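PDB 1CBK: 2-amino-4-hydroxy-6-hydroxymethyldihydropteridine pyrophosphokinase, which probably catalyses the transfer of pyrophosphate from ATP to 6-hydroxymethyl-7,8-dihydropterin, a step of folate biosynthesis. Local coordinates for residues 33-38 against 58-63. Residues are numbered along the deposited sequence; the frame is centred on the assembly and turned at random.
Sequences HLVTTS and VAKIET
The antiparallel hairpin of strands 32-43 and 54-63, part of the central sheet of the HPPK fold, carries a classic beta bulge, at which Val35 and Thr36 together lie across from Lys60. Lys60 O accepts two amide protons: Val35 N at 2.8 Å, tilted 19° from the carbonyl plane, and Thr36 N through a weak bond. Lys60 N in turn donates almost straight (175°) to Thr36 O, which closes the bulge; regular pairing resumes at Thr37 and Ala59. The densely packed side of the hairpin carries Leu34, Thr37, Ala59 and Ile61 and lies against helix 15-27, whose Leu23, Ile26 and Ser27 meet these side chains. Here CD1 of Leu34 reaches across to its neighbours, 3.8 Å from Ala59 CB and 3.9 Å from Ile61 CG2, and also rests near the Lys60 carbonyl. Ile61 is further buried by strand 2-10, which pairs with the other edge of 54-63.

The opposite face, with His33, Thr36, Lys60 and Glu62, is more open to solvent, His33 most of all. The aliphatic chain of Lys60, fully extended, passes Thr36 at an angle, its CB 3.9 Å from Thr36 CG2, and the same side chain touches Thr3 and Tyr5 of strand 2-10. The bulge turns Val35 toward the partner strand, and with CG2 anti to its carbonyl carbon this methyl meets Glu62 at 3.5 Å from CG. Glu62 runs alongside His33 in the same direction; OE1 lies near the ring plane, at the CD2 edge, the carboxylate is turned 59° from the ring, and NE2 of His33 stays 5.0 Å from OE1 of Glu62, too far for a salt bridge. At the end nearer the pterin pocket a side chain joins the backbone pairing: Val58 N donates to Ser38 OG at 3.0 Å, next to the backbone bond from Ser38 N to Val58 O.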
# COMPACT_ATOMS: atom_id res chain seq x y z
N HIS A 33 15.39 -12.56 20.49
CA HIS A 33 15.69 -13.91 20.04
C HIS A 33 15.02 -14.10 18.69
O HIS A 33 13.82 -13.86 18.57
CB HIS A 33 15.12 -14.94 21.03
CG HIS A 33 15.22 -16.36 20.54
ND1 HIS A 33 16.41 -16.92 20.12
CD2 HIS A 33 14.27 -17.30 20.34
CE1 HIS A 33 16.19 -18.14 19.67
NE2 HIS A 33 14.89 -18.40 19.79
N LEU A 34 15.79 -14.47 17.67
CA LEU A 34 15.26 -14.74 16.34
C LEU A 34 14.69 -16.13 16.39
O LEU A 34 15.43 -17.11 16.55
CB LEU A 34 16.38 -14.67 15.28
CG LEU A 34 16.04 -15.04 13.82
CD1 LEU A 34 14.97 -14.08 13.32
CD2 LEU A 34 17.29 -14.93 12.93
N VAL A 35 13.37 -16.25 16.27
CA VAL A 35 12.72 -17.56 16.36
C VAL A 35 12.78 -18.37 15.08
O VAL A 35 13.12 -19.55 15.10
CB VAL A 35 11.26 -17.44 16.83
CG1 VAL A 35 10.64 -18.82 16.94
CG2 VAL A 35 11.21 -16.73 18.15
N THR A 36 12.38 -17.77 13.97
CA THR A 36 12.37 -18.48 12.70
C THR A 36 12.31 -17.43 11.61
O THR A 36 11.98 -16.27 11.88
CB THR A 36 11.15 -19.47 12.62
OG1 THR A 36 11.27 -20.32 11.47
CG2 THR A 36 9.84 -18.72 12.55
N THR A 37 12.66 -17.83 10.39
CA THR A 37 12.67 -16.98 9.21
C THR A 37 12.03 -17.80 8.09
O THR A 37 12.28 -19.00 7.98
CB THR A 37 14.12 -16.60 8.79
OG1 THR A 37 14.81 -16.02 9.91
CG2 THR A 37 14.10 -15.60 7.62
N SER A 38 11.20 -17.15 7.29
CA SER A 38 10.55 -17.81 6.18
C SER A 38 11.62 -18.10 5.11
O SER A 38 12.79 -17.74 5.29
CB SER A 38 9.56 -16.83 5.55
OG SER A 38 10.26 -15.72 4.99
N VAL A 58 10.43 -12.81 5.77
CA VAL A 58 9.78 -12.31 6.99
C VAL A 58 10.41 -13.12 8.12
O VAL A 58 10.52 -14.35 8.01
CB VAL A 58 8.21 -12.54 7.00
CG1 VAL A 58 7.61 -12.07 8.35
CG2 VAL A 58 7.53 -11.73 5.87
N ALA A 59 10.84 -12.43 9.16
CA ALA A 59 11.44 -13.06 10.33
C ALA A 59 10.55 -12.89 11.56
O ALA A 59 9.87 -11.86 11.72
CB ALA A 59 12.83 -12.44 10.60
N LYS A 60 10.55 -13.89 12.43
CA LYS A 60 9.76 -13.86 13.65
C LYS A 60 10.72 -13.73 14.81
O LYS A 60 11.69 -14.51 14.90
CB LYS A 60 8.96 -15.16 13.79
CG LYS A 60 8.14 -15.29 15.09
CD LYS A 60 7.47 -16.69 15.16
CE LYS A 60 6.72 -16.86 16.46
NZ LYS A 60 5.98 -18.17 16.50
N ILE A 61 10.49 -12.75 15.68
CA ILE A 61 11.36 -12.55 16.84
C ILE A 61 10.55 -12.44 18.13
O ILE A 61 9.36 -12.16 18.09
CB ILE A 61 12.25 -11.26 16.75
CG1 ILE A 61 11.38 -10.00 16.67
CG2 ILE A 61 13.28 -11.35 15.61
CD1 ILE A 61 12.17 -8.71 16.86
N GLU A 62 11.22 -12.67 19.27
CA GLU A 62 10.64 -12.55 20.62
C GLU A 62 11.56 -11.52 21.21
O GLU A 62 12.77 -11.73 21.25
CB GLU A 62 10.74 -13.87 21.38
CG GLU A 62 9.82 -14.95 20.79
CD GLU A 62 9.98 -16.36 21.40
OE1 GLU A 62 10.93 -16.62 22.19
OE2 GLU A 62 9.13 -17.23 21.06
N THR A 63 11.02 -10.37 21.57
CA THR A 63 11.84 -9.30 22.10
C THR A 63 11.24 -8.59 23.30
O THR A 63 10.01 -8.63 23.53
CB THR A 63 12.13 -8.26 20.97
OG1 THR A 63 13.10 -7.30 21.41
CG2 THR A 63 10.87 -7.51 20.58